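Local coordinates for branched-chain phosphotransacylase (Enterococcus faecalis, PDB 1YCO), which probably transfers acyl groups, apparently branched-chain ones, between coenzyme A and phosphate, at residues T3-G8 with Q59-L64; I32-N37 with K47-S52; A70-K75 with F268-V273. All blocks are in the same frame, centred on the assembly; numbering follows the deposited sequence.

Contact 1. Residues T3-G8 with Q59-L64; sequences TVSIAG and QEAVSL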
loop_
_atom_site.group_PDB
_atom_site.type_symbol
_atom_site.label_atom_id
_atom_site.label_comp_id
_atom_site.label_asym_id
_atom_site.label_seq_id
_atom_site.Cartn_x
_atom_site.Cartn_y
_atom_site.Cartn_z
ATOM N N THR A 3 3.198 33.635 -8.457
ATOM C CA THR A 3 2.718 33.455 -9.816
ATOM C C THR A 3 2.824 31.964 -10.158
ATOM O O THR A 3 3.820 31.319 -9.832
ATOM C CB THR A 3 3.571 34.276 -10.830
ATOM O OG1 THR A 3 3.476 35.668 -10.517
ATOM C CG2 THR A 3 3.091 34.053 -12.257
ATOM N N VAL A 4 1.793 31.420 -10.797
ATOM C CA VAL A 4 1.792 30.015 -11.185
ATOM C C VAL A 4 1.733 29.847 -12.712
ATOM O O VAL A 4 0.898 30.448 -13.405
ATOM C CB VAL A 4 0.594 29.242 -10.557
ATOM C CG1 VAL A 4 0.704 27.763 -10.887
ATOM C CG2 VAL A 4 0.562 29.430 -9.044
ATOM N N SER A 5 2.629 29.018 -13.228
ATOM C CA SER A 5 2.708 28.741 -14.654
ATOM C C SER A 5 2.010 27.407 -14.943
ATOM O O SER A 5 2.322 26.391 -14.330
ATOM C CB SER A 5 4.185 28.693 -15.061
ATOM O OG SER A 5 4.371 28.309 -16.407
ATOM N N ILE A 6 1.070 27.406 -15.880
ATOM C CA ILE A 6 0.337 26.182 -16.192
ATOM C C ILE A 6 0.518 25.717 -17.631
ATOM O O ILE A 6 0.168 26.428 -18.578
ATOM C CB ILE A 6 -1.168 26.366 -15.926
ATOM C CG1 ILE A 6 -1.368 26.919 -14.508
ATOM C CG2 ILE A 6 -1.906 25.037 -16.125
ATOM C CD1 ILE A 6 -2.797 27.012 -14.060
ATOM N N ALA A 7 1.051 24.509 -17.789
ATOM C CA ALA A 7 1.275 23.932 -19.109
ATOM C C ALA A 7 0.019 23.200 -19.577
ATOM O O ALA A 7 -0.294 22.107 -19.098
ATOM C CB ALA A 7 2.467 22.976 -19.071
ATOM N N GLY A 8 -0.692 23.815 -20.516
ATOM C CA GLY A 8 -1.909 23.227 -21.028
ATOM C C GLY A 8 -3.027 23.425 -20.026
ATOM O O GLY A 8 -3.781 22.498 -19.730
ATOM N N GLN A 59 7.660 24.194 -23.301
ATOM C CA GLN A 59 8.860 25.021 -23.282
ATOM C C GLN A 59 8.596 26.401 -22.694
ATOM O O GLN A 59 9.402 26.914 -21.927
ATOM C CB GLN A 59 9.440 25.162 -24.691
ATOM C CG GLN A 59 10.839 25.778 -24.710
ATOM C CD GLN A 59 10.821 27.302 -24.740
ATOM O OE1 GLN A 59 11.814 27.955 -24.401
ATOM N NE2 GLN A 59 9.695 27.874 -25.159
ATOM N N GLU A 60 7.462 26.988 -23.054
ATOM C CA GLU A 60 7.108 28.308 -22.567
ATOM C C GLU A 60 6.702 28.328 -21.087
ATOM O O GLU A 60 6.976 29.301 -20.374
ATOM C CB GLU A 60 6.017 28.895 -23.454
ATOM C CG GLU A 60 6.534 29.196 -24.853
ATOM C CD GLU A 60 5.606 30.086 -25.654
ATOM O OE1 GLU A 60 4.547 29.594 -26.100
ATOM O OE2 GLU A 60 5.936 31.284 -25.826
ATOM N N ALA A 61 6.069 27.249 -20.630
ATOM C CA ALA A 61 5.654 27.120 -19.233
ATOM C C ALA A 61 6.882 26.985 -18.331
ATOM O O ALA A 61 7.009 27.674 -17.313
ATOM C CB ALA A 61 4.757 25.895 -19.063
ATOM N N VAL A 62 7.781 26.087 -18.729
ATOM C CA VAL A 62 9.013 25.809 -17.994
ATOM C C VAL A 62 9.944 27.015 -18.011
ATOM O O VAL A 62 10.710 27.230 -17.074
ATOM C CB VAL A 62 9.768 24.604 -18.606
ATOM C CG1 VAL A 62 11.072 24.362 -17.858
ATOM C CG2 VAL A 62 8.895 23.367 -18.565
ATOM N N SER A 63 9.880 27.796 -19.084
ATOM C CA SER A 63 10.726 28.976 -19.212
ATOM C C SER A 63 10.393 30.009 -18.143
ATOM O O SER A 63 11.282 30.580 -17.506
ATOM C CB SER A 63 10.543 29.607 -20.591
ATOM O OG SER A 63 10.400 31.019 -20.472
ATOM N N LEU A 64 9.098 30.255 -17.971
ATOM C CA LEU A 64 8.602 31.218 -16.994
ATOM C C LEU A 64 9.066 30.871 -15.570
ATOM O O LEU A 64 9.185 31.749 -14.713
ATOM C CB LEU A 64 7.076 31.259 -17.046
ATOM C CG LEU A 64 6.406 32.529 -16.518
ATOM C CD1 LEU A 64 6.771 33.686 -17.439
ATOM C CD2 LEU A 64 4.890 32.329 -16.496
#
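Ser5 and Ala61 meet where strand 2-7 runs under helix 54-66, and the serine side chain reaches across to the helix backbone. Ser5 CB, the first atom of that side chain, has the apolar CD2 of Leu64 4.0 Å away and the carbonyl O of Ala61 slightly nearer, at 3.8 Å. The chain then continues to the hydroxyl. With OG anti to the backbone N (chi1 175°), it leaves the strand and gives a hydrogen bond to the same carbonyl O of Ala61, with OG and O 2.9 Å apart. It arrives from the flank of the carbonyl rather than end-on, the C=O...OG angle being 107°, with a tilt of 27° from the carbonyl plane. The same OG also brushes the Ala61 methyl, 3.6 Å from its CB. That methyl turns toward the strand and has a second neighbour in Ala7, with the two CB atoms 3.7 Å apart. Small residues on both sides let the backbones come close: the segment axes approach to 7.5 Å, running nearly antiparallel.

This buried contact lies on one face of a parallel sheet. Strand 2-7 is bonded there between strands 29-35 and 72-75, Ser5 also touches Phe34 and Leu73 of those neighbours, and the far side of helix 54-66 sends Val62 against helix 80-87.

Contact 2. Residues I32-N37 with K47-S52; sequences IVFDTN and KYVHCS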
loop_
_atom_site.group_PDB
_atom_site.type_symbol
_atom_site.label_atom_id
_atom_site.label_comp_id
_atom_site.label_asym_id
_atom_site.label_seq_id
_atom_site.Cartn_x
_atom_site.Cartn_y
_atom_site.Cartn_z
ATOM N N ILE A 32 -0.807 32.141 -15.065
ATOM C CA ILE A 32 -0.404 32.361 -16.440
ATOM C C ILE A 32 -0.510 31.001 -17.116
ATOM O O ILE A 32 0.284 30.099 -16.855
ATOM C CB ILE A 32 1.039 32.889 -16.501
ATOM C CG1 ILE A 32 1.122 34.195 -15.721
ATOM C CG2 ILE A 32 1.466 33.106 -17.949
ATOM C CD1 ILE A 32 2.509 34.775 -15.638
ATOM N N VAL A 33 -1.504 30.862 -17.983
ATOM C CA VAL A 33 -1.756 29.609 -18.669
ATOM C C VAL A 33 -1.306 29.572 -20.120
ATOM O O VAL A 33 -1.537 30.518 -20.872
ATOM C CB VAL A 33 -3.263 29.287 -18.655
ATOM C CG1 VAL A 33 -3.525 27.965 -19.367
ATOM C CG2 VAL A 33 -3.769 29.249 -17.221
ATOM N N PHE A 34 -0.685 28.462 -20.511
ATOM C CA PHE A 34 -0.222 28.268 -21.882
ATOM C C PHE A 34 -0.956 27.056 -22.439
ATOM O O PHE A 34 -1.059 26.034 -21.768
ATOM C CB PHE A 34 1.283 27.980 -21.927
ATOM C CG PHE A 34 2.118 28.945 -21.142
ATOM C CD1 PHE A 34 2.149 28.886 -19.754
ATOM C CD2 PHE A 34 2.906 29.888 -21.794
ATOM C CE1 PHE A 34 2.957 29.749 -19.022
ATOM C CE2 PHE A 34 3.717 30.759 -21.072
ATOM C CZ PHE A 34 3.743 30.686 -19.681
ATOM N N ASP A 35 -1.461 27.151 -23.661
ATOM C CA ASP A 35 -2.171 26.014 -24.233
ATOM C C ASP A 35 -2.360 26.167 -25.742
ATOM O O ASP A 35 -2.390 27.278 -26.274
ATOM C CB ASP A 35 -3.547 25.867 -23.556
ATOM C CG ASP A 35 -4.069 24.429 -23.559
ATOM O OD1 ASP A 35 -3.824 23.700 -24.548
ATOM O OD2 ASP A 35 -4.745 24.039 -22.574
ATOM N N THR A 36 -2.483 25.038 -26.426
ATOM C CA THR A 36 -2.706 25.049 -27.859
ATOM C C THR A 36 -4.203 25.193 -28.093
ATOM O O THR A 36 -4.635 25.528 -29.193
ATOM C CB THR A 36 -2.210 23.747 -28.516
ATOM O OG1 THR A 36 -2.677 22.622 -27.759
ATOM C CG2 THR A 36 -0.691 23.728 -28.572
ATOM N N ASN A 37 -4.989 24.939 -27.049
ATOM C CA ASN A 37 -6.451 25.041 -27.116
ATOM C C ASN A 37 -6.863 26.499 -26.938
ATOM O O ASN A 37 -6.164 27.264 -26.277
ATOM C CB ASN A 37 -7.088 24.189 -26.012
ATOM C CG ASN A 37 -8.590 24.010 -26.194
ATOM O OD1 ASN A 37 -9.043 23.480 -27.213
ATOM N ND2 ASN A 37 -9.366 24.447 -25.207
ATOM N N LYS A 47 -3.948 34.793 -17.217
ATOM C CA LYS A 47 -3.355 35.470 -18.364
ATOM C C LYS A 47 -3.115 34.414 -19.451
ATOM O O LYS A 47 -2.072 33.752 -19.460
ATOM C CB LYS A 47 -2.017 36.103 -17.978
ATOM C CG LYS A 47 -2.121 37.393 -17.153
ATOM C CD LYS A 47 -2.265 38.664 -18.020
ATOM C CE LYS A 47 -3.553 38.676 -18.857
ATOM N NZ LYS A 47 -4.813 38.764 -18.043
ATOM N N TYR A 48 -4.081 34.254 -20.353
ATOM C CA TYR A 48 -3.995 33.277 -21.444
ATOM C C TYR A 48 -2.858 33.562 -22.429
ATOM O O TYR A 48 -2.565 34.714 -22.732
ATOM C CB TYR A 48 -5.321 33.242 -22.217
ATOM C CG TYR A 48 -5.319 32.308 -23.412
ATOM C CD1 TYR A 48 -5.383 30.921 -23.243
ATOM C CD2 TYR A 48 -5.232 32.807 -24.711
ATOM C CE1 TYR A 48 -5.362 30.056 -24.342
ATOM C CE2 TYR A 48 -5.209 31.953 -25.812
ATOM C CZ TYR A 48 -5.274 30.583 -25.625
ATOM O OH TYR A 48 -5.239 29.749 -26.715
ATOM N N VAL A 49 -2.215 32.506 -22.917
ATOM C CA VAL A 49 -1.138 32.641 -23.898
ATOM C C VAL A 49 -1.161 31.440 -24.860
ATOM O O VAL A 49 -0.832 30.316 -24.469
ATOM C CB VAL A 49 0.264 32.703 -23.238
ATOM C CG1 VAL A 49 1.327 32.878 -24.311
ATOM C CG2 VAL A 49 0.338 33.847 -22.240
ATOM N N HIS A 50 -1.549 31.678 -26.111
ATOM C CA HIS A 50 -1.612 30.609 -27.108
ATOM C C HIS A 50 -0.225 30.144 -27.541
ATOM O O HIS A 50 0.746 30.904 -27.477
ATOM C CB HIS A 50 -2.381 31.075 -28.344
ATOM C CG HIS A 50 -2.673 29.978 -29.320
ATOM N ND1 HIS A 50 -2.465 30.112 -30.675
ATOM C CD2 HIS A 50 -3.183 28.736 -29.138
ATOM C CE1 HIS A 50 -2.836 29.003 -31.287
ATOM N NE2 HIS A 50 -3.276 28.151 -30.377
ATOM N N CYS A 51 -0.145 28.891 -27.988
ATOM C CA CYS A 51 1.114 28.289 -28.441
ATOM C C CYS A 51 0.890 27.390 -29.664
ATOM O O CYS A 51 -0.199 26.848 -29.845
ATOM C CB CYS A 51 1.736 27.467 -27.303
ATOM S SG CYS A 51 1.974 28.380 -25.744
ATOM N N SER A 52 1.923 27.229 -30.490
ATOM C CA SER A 52 1.852 26.408 -31.709
ATOM C C SER A 52 1.523 24.934 -31.486
ATOM O O SER A 52 0.641 24.372 -32.146
ATOM C CB SER A 52 3.177 26.474 -32.476
ATOM O OG SER A 52 3.501 27.802 -32.830
#
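The parallel pairing at one margin of a Rossmann-like sheet sets Phe34 beside Val49, strand 47-50 being the outermost strand on this side within the chain. Their side chains lie alongside each other and point the same way, with Phe34 CD2 4.1 Å from Val49 CB. Cys51 SG sits at the edge of the phenyl ring, near its plane. The ladder itself is slack: Val33 N gives to Lys47 O at 3.3 Å, and the further bonds from Val49 N to Val33 O, Asp35 N to Val49 O and Cys51 N to Asp35 O are all weak.

On the other face, Tyr48 and His50 reach past the end of strand 29-35 to the turn that follows. Swung anti to the backbone N (chi1 177°), the Tyr48 ring carries OH to the carbonyl O of Asn37, a hydrogen bond of 2.7 Å. His50 NE2 makes a weak one to Thr36 O, which lies at the imidazole edge. The turn is also held from within by an Asx turn: Asp35 OD1 accepts a nearly straight bond (167°) from Asn37 N, 3.0 Å away and 55° out of the carboxylate plane.

Contact 3. Residues A70-K75 with F268-V273; sequences AQILLK and FAMRQV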
loop_
_atom_site.group_PDB
_atom_site.type_symbol
_atom_site.label_atom_id
_atom_site.label_comp_id
_atom_site.label_asym_id
_atom_site.label_seq_id
_atom_site.Cartn_x
_atom_site.Cartn_y
_atom_site.Cartn_z
ATOM N N ALA A 70 8.137 32.710 -12.224
ATOM C CA ALA A 70 7.066 31.899 -11.655
ATOM C C ALA A 70 7.686 31.119 -10.504
ATOM O O ALA A 70 8.867 30.773 -10.555
ATOM C CB ALA A 70 6.489 30.954 -12.710
ATOM N N GLN A 71 6.888 30.863 -9.469
ATOM C CA GLN A 71 7.337 30.154 -8.268
ATOM C C GLN A 71 6.816 28.721 -8.192
ATOM O O GLN A 71 7.256 27.934 -7.353
ATOM C CB GLN A 71 6.880 30.899 -7.007
ATOM C CG GLN A 71 7.493 32.265 -6.805
ATOM C CD GLN A 71 7.166 33.244 -7.926
ATOM O OE1 GLN A 71 6.001 33.594 -8.160
ATOM N NE2 GLN A 71 8.199 33.680 -8.637
ATOM N N ILE A 72 5.854 28.393 -9.044
ATOM C CA ILE A 72 5.298 27.049 -9.057
ATOM C C ILE A 72 4.930 26.637 -10.476
ATOM O O ILE A 72 4.379 27.428 -11.241
ATOM C CB ILE A 72 4.028 26.946 -8.182
ATOM C CG1 ILE A 72 4.367 27.244 -6.718
ATOM C CG2 ILE A 72 3.430 25.551 -8.298
ATOM C CD1 ILE A 72 3.136 27.426 -5.835
ATOM N N LEU A 73 5.251 25.402 -10.826
ATOM C CA LEU A 73 4.930 24.877 -12.137
ATOM C C LEU A 73 3.794 23.870 -11.958
ATOM O O LEU A 73 3.816 23.062 -11.027
ATOM C CB LEU A 73 6.153 24.185 -12.740
ATOM C CG LEU A 73 5.970 23.634 -14.156
ATOM C CD1 LEU A 73 5.665 24.787 -15.108
ATOM C CD2 LEU A 73 7.223 22.908 -14.586
ATOM N N LEU A 74 2.807 23.926 -12.847
ATOM C CA LEU A 74 1.667 23.028 -12.769
ATOM C C LEU A 74 1.313 22.445 -14.134
ATOM O O LEU A 74 1.104 23.175 -15.103
ATOM C CB LEU A 74 0.467 23.774 -12.180
ATOM C CG LEU A 74 -0.808 22.990 -11.859
ATOM C CD1 LEU A 74 -1.555 23.680 -10.719
ATOM C CD2 LEU A 74 -1.694 22.894 -13.104
ATOM N N LYS A 75 1.248 21.120 -14.197
ATOM C CA LYS A 75 0.941 20.419 -15.434
ATOM C C LYS A 75 -0.551 20.264 -15.702
ATOM O O LYS A 75 -1.222 19.437 -15.074
ATOM C CB LYS A 75 1.584 19.032 -15.424
ATOM C CG LYS A 75 1.401 18.271 -16.727
ATOM C CD LYS A 75 1.874 16.840 -16.613
ATOM C CE LYS A 75 0.748 15.918 -16.201
ATOM N NZ LYS A 75 -0.305 15.827 -17.256
ATOM N N PHE A 268 -0.164 22.522 -1.277
ATOM C CA PHE A 268 1.071 21.984 -0.749
ATOM C C PHE A 268 2.253 22.743 -1.355
ATOM O O PHE A 268 3.196 23.096 -0.647
ATOM C CB PHE A 268 1.124 20.491 -1.059
ATOM C CG PHE A 268 2.310 19.785 -0.486
ATOM C CD1 PHE A 268 2.844 20.157 0.741
ATOM C CD2 PHE A 268 2.883 18.720 -1.167
ATOM C CE1 PHE A 268 3.938 19.480 1.278
ATOM C CE2 PHE A 268 3.979 18.037 -0.636
ATOM C CZ PHE A 268 4.508 18.418 0.586
ATOM N N ALA A 269 2.173 23.027 -2.655
ATOM C CA ALA A 269 3.227 23.750 -3.371
ATOM C C ALA A 269 3.368 25.192 -2.884
ATOM O O ALA A 269 4.483 25.681 -2.665
ATOM C CB ALA A 269 2.942 23.738 -4.881
ATOM N N MET A 270 2.237 25.877 -2.729
ATOM C CA MET A 270 2.263 27.260 -2.243
ATOM C C MET A 270 2.899 27.296 -0.854
ATOM O O MET A 270 3.662 28.203 -0.523
ATOM C CB MET A 270 0.845 27.844 -2.174
ATOM C CG MET A 270 0.276 28.238 -3.524
ATOM S SD MET A 270 -1.491 28.668 -3.478
ATOM C CE MET A 270 -1.481 30.049 -2.314
ATOM N N ARG A 271 2.592 26.283 -0.057
ATOM C CA ARG A 271 3.111 26.207 1.291
ATOM C C ARG A 271 4.637 26.088 1.314
ATOM O O ARG A 271 5.285 26.615 2.212
ATOM C CB ARG A 271 2.460 25.026 2.009
ATOM C CG ARG A 271 2.522 25.070 3.521
ATOM C CD ARG A 271 1.164 24.711 4.099
ATOM N NE ARG A 271 1.210 23.563 5.001
ATOM C CZ ARG A 271 1.857 23.535 6.161
ATOM N NH1 ARG A 271 2.533 24.601 6.580
ATOM N NH2 ARG A 271 1.813 22.440 6.911
ATOM N N GLN A 272 5.214 25.411 0.323
ATOM C CA GLN A 272 6.667 25.251 0.262
ATOM C C GLN A 272 7.320 26.539 -0.240
ATOM O O GLN A 272 8.460 26.856 0.101
ATOM C CB GLN A 272 7.048 24.107 -0.680
ATOM C CG GLN A 272 6.372 22.788 -0.364
ATOM C CD GLN A 272 6.652 21.709 -1.408
ATOM O OE1 GLN A 272 5.757 20.949 -1.782
ATOM N NE2 GLN A 272 7.891 21.628 -1.865
ATOM N N VAL A 273 6.583 27.278 -1.060
ATOM C CA VAL A 273 7.084 28.521 -1.616
ATOM C C VAL A 273 7.229 29.631 -0.587
ATOM O O VAL A 273 8.235 30.349 -0.577
ATOM C CB VAL A 273 6.184 29.025 -2.749
ATOM C CG1 VAL A 273 6.545 30.466 -3.099
ATOM C CG2 VAL A 273 6.344 28.124 -3.964
#
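Ile72 of strand 72-75 pushes its side chain into the flank of the C-terminal helix, where Ala269, Met270 and Val273 receive it. Taking the helix in order, Ala269 comes first. Its methyl points toward the strand and sits against both arms of the isoleucine, 3.8 Å from Ile72 CD1 and 3.9 Å from Ile72 CG2. The Ile72 chain is extended (chi2 169°), which carries CD1 beyond the alanine methyl and onto the helix backbone, 3.6 Å from Met270 N. Met270 itself has its CB turned away from the strand, yet CG comes to 3.8 Å from the same Ile72 CD1, so the isoleucine methyl touches both the alanine and the start of the methionine chain.

One turn after Ala269 comes Val273, whose two methyls divide the work. CG2 meets Ile72 CG1 at 3.5 Å, the two side chains crossing obliquely, and also touches the carbonyl O of Gln71; CG1 packs on Gln71 CB, 3.9 Å away. Beyond CB the glutamine bends off, and its OE1 accepts a hydrogen bond from the backbone N of Thr3 instead of reaching the helix. No hydrogen bond joins the two segments, so the interface is held by apolar packing.

Ala269 also leans on Val251 and Val273 on Ile2, so the helix spans several strands. It follows strand 250-252 in the chain and runs back nearly antiparallel to strand 72-75, at 165° between the segment axes. It packs on the opposite side of the sheet from helix 54-66, giving the layered helix-sheet-helix build of a Rossmann-like alpha/beta domain.

From the N terminus the chain lays down strand 2-7, then strand 29-35, then strand 47-50. Contact 2 closes the first and shortest loop, pairing the last two. Helix 54-66 then turns back over strand 2-7 and closes contact 1, a larger loop that holds contact 2 entirely within it; the two meet where strands 2-7 and 29-35 pair. Strand 72-75 comes next and opens contact 3, which closes only after almost two hundred residues, including the whole second sheet, when the C-terminal helix returns. Contacts 1 and 3 are thus in series, meeting on the other side of strand 2-7, where Ser5 O faces Leu74 N, and the two chain ends are tied to one sheet.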